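CAMK/CAMK2 protein kinase (Salpingoeca rosetta, PDB 5IG1) probably phosphorylates serine and threonine residues of proteins with ATP under calcium/calmodulin control, the chain here being its kinase domain. Local coordinates at residues F95-I107 against E145-K159. Numbering follows the deposited sequence.
With PO4 (phosphate ion), chain C.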
loop_
_atom_site.group_PDB
_atom_site.type_symbol
_atom_site.label_atom_id
_atom_site.label_comp_id
_atom_site.label_asym_id
_atom_site.label_seq_id
_atom_site.Cartn_x
_atom_site.Cartn_y
_atom_site.Cartn_z
ATOM N N PHE A 95 14.276 -6.200 5.367
ATOM C CA PHE A 95 13.668 -4.880 5.305
ATOM C C PHE A 95 13.894 -4.144 6.618
ATOM O O PHE A 95 14.146 -4.756 7.664
ATOM C CB PHE A 95 12.156 -4.952 5.048
ATOM C CG PHE A 95 11.782 -5.473 3.693
ATOM C CD1 PHE A 95 11.808 -4.645 2.586
ATOM C CD2 PHE A 95 11.372 -6.784 3.530
ATOM C CE1 PHE A 95 11.452 -5.121 1.337
ATOM C CE2 PHE A 95 11.007 -7.264 2.288
ATOM C CZ PHE A 95 11.048 -6.431 1.190
ATOM N N GLU A 96 13.778 -2.817 6.559
ATOM C CA GLU A 96 13.797 -2.035 7.783
ATOM C C GLU A 96 12.622 -2.438 8.665
ATOM O O GLU A 96 11.531 -2.758 8.184
ATOM C CB GLU A 96 13.756 -0.531 7.484
ATOM C CG GLU A 96 12.434 -0.005 6.963
ATOM C CD GLU A 96 12.373 1.515 6.958
ATOM O OE1 GLU A 96 12.257 2.114 5.865
ATOM O OE2 GLU A 96 12.449 2.115 8.051
ATOM N N TYR A 97 12.867 -2.450 9.970
ATOM C CA TYR A 97 11.848 -2.883 10.912
ATOM C C TYR A 97 10.693 -1.892 10.949
ATOM O O TYR A 97 10.891 -0.677 11.036
ATOM C CB TYR A 97 12.445 -3.039 12.307
ATOM C CG TYR A 97 11.557 -3.778 13.276
ATOM C CD1 TYR A 97 11.213 -5.105 13.054
ATOM C CD2 TYR A 97 11.080 -3.158 14.427
ATOM C CE1 TYR A 97 10.410 -5.790 13.943
ATOM C CE2 TYR A 97 10.281 -3.837 15.322
ATOM C CZ TYR A 97 9.946 -5.153 15.074
ATOM O OH TYR A 97 9.145 -5.841 15.955
ATOM N N VAL A 98 9.482 -2.434 10.885
ATOM C CA VAL A 98 8.246 -1.669 10.919
ATOM C C VAL A 98 7.372 -2.305 11.988
ATOM O O VAL A 98 6.997 -3.479 11.868
ATOM C CB VAL A 98 7.546 -1.669 9.551
ATOM C CG1 VAL A 98 6.101 -1.271 9.683
ATOM C CG2 VAL A 98 8.281 -0.731 8.601
ATOM N N SER A 99 7.063 -1.545 13.037
ATOM C CA SER A 99 6.383 -2.089 14.207
ATOM C C SER A 99 5.047 -1.433 14.515
ATOM O O SER A 99 4.441 -1.759 15.543
ATOM C CB SER A 99 7.285 -1.964 15.438
ATOM O OG SER A 99 7.577 -0.603 15.703
ATOM N N GLY A 100 4.581 -0.504 13.686
ATOM C CA GLY A 100 3.319 0.150 13.961
ATOM C C GLY A 100 2.103 -0.571 13.427
ATOM O O GLY A 100 0.976 -0.195 13.760
ATOM N N GLY A 101 2.312 -1.594 12.608
ATOM C CA GLY A 101 1.224 -2.324 12.017
ATOM C C GLY A 101 0.587 -1.582 10.861
ATOM O O GLY A 101 1.100 -0.583 10.344
ATOM N N GLU A 102 -0.564 -2.108 10.444
ATOM C CA GLU A 102 -1.333 -1.501 9.370
ATOM C C GLU A 102 -1.976 -0.200 9.839
ATOM O O GLU A 102 -2.502 -0.114 10.951
ATOM C CB GLU A 102 -2.412 -2.467 8.881
ATOM C CG GLU A 102 -1.880 -3.760 8.290
ATOM C CD GLU A 102 -2.977 -4.622 7.701
ATOM O OE1 GLU A 102 -4.159 -4.227 7.785
ATOM O OE2 GLU A 102 -2.660 -5.695 7.150
ATOM N N LEU A 103 -1.943 0.809 8.961
ATOM C CA LEU A 103 -2.505 2.123 9.271
ATOM C C LEU A 103 -3.973 2.030 9.675
ATOM O O LEU A 103 -4.413 2.699 10.621
ATOM C CB LEU A 103 -2.342 3.041 8.058
ATOM C CG LEU A 103 -3.033 4.404 8.094
ATOM C CD1 LEU A 103 -2.436 5.247 9.199
ATOM C CD2 LEU A 103 -2.937 5.115 6.737
ATOM N N PHE A 104 -4.751 1.205 8.970
ATOM C CA PHE A 104 -6.180 1.143 9.249
ATOM C C PHE A 104 -6.454 0.444 10.570
ATOM O O PHE A 104 -7.452 0.747 11.232
ATOM C CB PHE A 104 -6.922 0.445 8.106
ATOM C CG PHE A 104 -7.082 1.295 6.866
ATOM C CD1 PHE A 104 -6.183 2.305 6.567
ATOM C CD2 PHE A 104 -8.147 1.092 6.011
ATOM C CE1 PHE A 104 -6.336 3.079 5.436
ATOM C CE2 PHE A 104 -8.300 1.867 4.877
ATOM C CZ PHE A 104 -7.398 2.864 4.595
ATOM N N ASP A 105 -5.581 -0.480 10.976
ATOM C CA ASP A 105 -5.725 -1.099 12.286
ATOM C C ASP A 105 -5.398 -0.127 13.415
ATOM O O ASP A 105 -5.806 -0.360 14.556
ATOM C CB ASP A 105 -4.835 -2.339 12.393
ATOM C CG ASP A 105 -5.282 -3.467 11.481
ATOM O OD1 ASP A 105 -6.473 -3.505 11.110
ATOM O OD2 ASP A 105 -4.439 -4.327 11.144
ATOM N N GLU A 106 -4.670 0.951 13.125
ATOM C CA GLU A 106 -4.290 1.904 14.159
ATOM C C GLU A 106 -5.250 3.077 14.241
ATOM O O GLU A 106 -5.503 3.590 15.339
ATOM C CB GLU A 106 -2.868 2.421 13.913
ATOM C CG GLU A 106 -2.297 3.270 15.058
ATOM C CD GLU A 106 -2.617 4.749 14.926
ATOM O OE1 GLU A 106 -3.115 5.164 13.860
ATOM O OE2 GLU A 106 -2.367 5.501 15.888
ATOM N N ILE A 107 -5.776 3.520 13.098
ATOM C CA ILE A 107 -6.746 4.610 13.100
ATOM C C ILE A 107 -7.950 4.255 13.969
ATOM O O ILE A 107 -8.460 5.098 14.718
ATOM C CB ILE A 107 -7.152 4.954 11.655
ATOM C CG1 ILE A 107 -5.961 5.557 10.911
ATOM C CG2 ILE A 107 -8.320 5.918 11.633
ATOM C CD1 ILE A 107 -6.252 5.855 9.460
ATOM N N GLU A 145 -3.376 -3.207 3.640
ATOM C CA GLU A 145 -2.372 -4.157 4.101
ATOM C C GLU A 145 -0.963 -3.681 3.783
ATOM O O GLU A 145 -0.012 -4.076 4.466
ATOM C CB GLU A 145 -2.622 -5.534 3.479
ATOM C CG GLU A 145 -3.984 -6.139 3.806
ATOM C CD GLU A 145 -5.098 -5.643 2.902
ATOM O OE1 GLU A 145 -5.159 -4.429 2.615
ATOM O OE2 GLU A 145 -5.918 -6.477 2.471
ATOM N N ASN A 146 -0.805 -2.847 2.756
ATOM C CA ASN A 146 0.500 -2.326 2.367
ATOM C C ASN A 146 0.792 -0.946 2.935
ATOM O O ASN A 146 1.841 -0.374 2.619
ATOM C CB ASN A 146 0.627 -2.260 0.843
ATOM C CG ASN A 146 0.358 -3.582 0.177
ATOM O OD1 ASN A 146 0.666 -4.644 0.721
ATOM N ND2 ASN A 146 -0.214 -3.527 -1.016
ATOM N N LEU A 147 -0.103 -0.388 3.747
ATOM C CA LEU A 147 0.096 0.925 4.356
ATOM C C LEU A 147 0.413 0.705 5.829
ATOM O O LEU A 147 -0.493 0.498 6.640
ATOM C CB LEU A 147 -1.135 1.805 4.177
ATOM C CG LEU A 147 -1.650 1.887 2.744
ATOM C CD1 LEU A 147 -2.888 2.764 2.678
ATOM C CD2 LEU A 147 -0.559 2.426 1.839
ATOM N N LEU A 148 1.697 0.756 6.172
ATOM C CA LEU A 148 2.151 0.449 7.517
ATOM C C LEU A 148 2.559 1.712 8.264
ATOM O O LEU A 148 2.716 2.789 7.687
ATOM C CB LEU A 148 3.328 -0.524 7.488
ATOM C CG LEU A 148 3.124 -1.799 6.680
ATOM C CD1 LEU A 148 4.321 -2.728 6.840
ATOM C CD2 LEU A 148 1.840 -2.486 7.103
ATOM N N LEU A 149 2.708 1.562 9.573
ATOM C CA LEU A 149 3.249 2.597 10.439
ATOM C C LEU A 149 4.605 2.137 10.958
ATOM O O LEU A 149 4.760 0.984 11.368
ATOM C CB LEU A 149 2.299 2.896 11.603
ATOM C CG LEU A 149 1.020 3.649 11.229
ATOM C CD1 LEU A 149 0.072 3.678 12.397
ATOM C CD2 LEU A 149 1.337 5.060 10.772
ATOM N N ALA A 150 5.587 3.041 10.927
ATOM C CA ALA A 150 6.947 2.665 11.299
ATOM C C ALA A 150 7.027 2.192 12.747
ATOM O O ALA A 150 7.767 1.253 13.064
ATOM C CB ALA A 150 7.893 3.840 11.069
ATOM N N SER A 151 6.267 2.819 13.639
ATOM C CA SER A 151 6.318 2.476 15.051
ATOM C C SER A 151 4.938 2.668 15.660
ATOM O O SER A 151 4.078 3.352 15.099
ATOM C CB SER A 151 7.353 3.330 15.780
ATOM O OG SER A 151 7.145 4.709 15.516
ATOM N N LYS A 152 4.743 2.072 16.836
ATOM C CA LYS A 152 3.524 2.284 17.602
ATOM C C LYS A 152 3.457 3.672 18.217
ATOM O O LYS A 152 2.550 3.937 19.010
ATOM C CB LYS A 152 3.395 1.227 18.702
ATOM C CG LYS A 152 3.519 -0.205 18.204
ATOM C CD LYS A 152 3.317 -1.215 19.331
ATOM C CE LYS A 152 3.745 -2.618 18.901
ATOM N NZ LYS A 152 5.226 -2.735 18.767
ATOM N N ASP A 153 4.395 4.544 17.877
ATOM C CA ASP A 153 4.394 5.899 18.401
ATOM C C ASP A 153 3.378 6.744 17.635
ATOM O O ASP A 153 3.174 6.531 16.436
ATOM C CB ASP A 153 5.801 6.498 18.284
ATOM C CG ASP A 153 5.921 7.860 18.916
ATOM O OD1 ASP A 153 5.636 7.994 20.129
ATOM O OD2 ASP A 153 6.312 8.797 18.192
ATOM N N PRO A 154 2.693 7.681 18.297
ATOM C CA PRO A 154 1.922 8.682 17.550
ATOM C C PRO A 154 2.845 9.449 16.620
ATOM O O PRO A 154 4.060 9.517 16.825
ATOM C CB PRO A 154 1.349 9.590 18.644
ATOM C CG PRO A 154 1.335 8.735 19.867
ATOM C CD PRO A 154 2.491 7.788 19.753
ATOM N N ASN A 155 2.256 10.014 15.570
ATOM C CA ASN A 155 2.997 10.751 14.549
ATOM C C ASN A 155 4.110 9.913 13.923
ATOM O O ASN A 155 5.063 10.462 13.365
ATOM C CB ASN A 155 3.574 12.061 15.109
ATOM C CG ASN A 155 2.514 12.951 15.742
ATOM O OD1 ASN A 155 1.343 12.929 15.352
ATOM N ND2 ASN A 155 2.926 13.747 16.725
ATOM N N ALA A 156 4.015 8.588 14.015
ATOM C CA ALA A 156 4.913 7.726 13.268
ATOM C C ALA A 156 4.622 7.850 11.774
ATOM O O ALA A 156 3.479 8.085 11.373
ATOM C CB ALA A 156 4.759 6.272 13.703
ATOM N N PRO A 157 5.639 7.704 10.929
ATOM C CA PRO A 157 5.421 7.880 9.492
ATOM C C PRO A 157 4.713 6.688 8.869
ATOM O O PRO A 157 4.931 5.533 9.247
ATOM C CB PRO A 157 6.843 8.034 8.940
ATOM C CG PRO A 157 7.682 7.268 9.898
ATOM C CD PRO A 157 7.058 7.473 11.247
ATOM N N VAL A 158 3.851 6.985 7.905
ATOM C CA VAL A 158 3.249 5.950 7.077
ATOM C C VAL A 158 4.261 5.523 6.025
ATOM O O VAL A 158 4.904 6.364 5.385
ATOM C CB VAL A 158 1.953 6.455 6.427
ATOM C CG1 VAL A 158 1.387 5.405 5.487
ATOM C CG2 VAL A 158 0.939 6.827 7.496
ATOM N N LYS A 159 4.412 4.215 5.852
ATOM C CA LYS A 159 5.324 3.643 4.875
ATOM C C LYS A 159 4.569 2.625 4.038
ATOM O O LYS A 159 3.879 1.764 4.591
ATOM C CB LYS A 159 6.515 2.976 5.561
ATOM C CG LYS A 159 7.474 3.947 6.233
ATOM C CD LYS A 159 8.499 3.191 7.051
ATOM C CE LYS A 159 9.493 4.132 7.695
ATOM N NZ LYS A 159 10.605 4.473 6.770
HETATM P P PO4 C . 9.963 -4.674 19.633
HETATM O O1 PO4 C . 9.399 -4.907 21.017
HETATM O O2 PO4 C . 11.392 -5.160 19.582
HETATM O O3 PO4 C . 9.154 -5.439 18.614
HETATM O O4 PO4 C . 9.902 -3.200 19.303
#
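E96 and K159 reach for each other from opposite directions and join in a salt bridge, K159 NZ standing 3.0 Å from E96 OE1 on the syn side, 33° out of the carboxylate plane. Long chains suit both places, since each must span the gap between the backbones; NZ also bonds to the carbonyl of E76, and OE1 accepts from the amide of S80. A glutamine in place of E96 would probably forfeit the ion pair, leaving the K159 ammonium without its opposite charge. Beyond this pair, V98 crosses L148 at about a right angle, its CG1 resting 3.6 Å from L148 CB, apolar branches suiting both. A150 O is gripped twice, by S99 N at 2.9 Å and S99 OG at 3.2 Å; chi1 of 61° sets OG between backbone N and carbonyl carbon, near enough to its own N-H to share that acceptor. Segment 95-107 carries the hinge of the protein kinase fold, running from N-lobe strand 90-96 to C-lobe helix 103-107, and packs on strands 147-149 and 158-160, which follow the catalytic loop. G100 suits the tight approach, as a CB would collide with L149 CB. Deeper in the C-lobe, branched L103 meets V158 at about a right angle and L149 at a slant, its CD1 4.1 Å from both V158 CG2 and L149 CD2. E106 crosses L149 squarely, its methylenes packing on CD1 while its carboxylate pairs with R110.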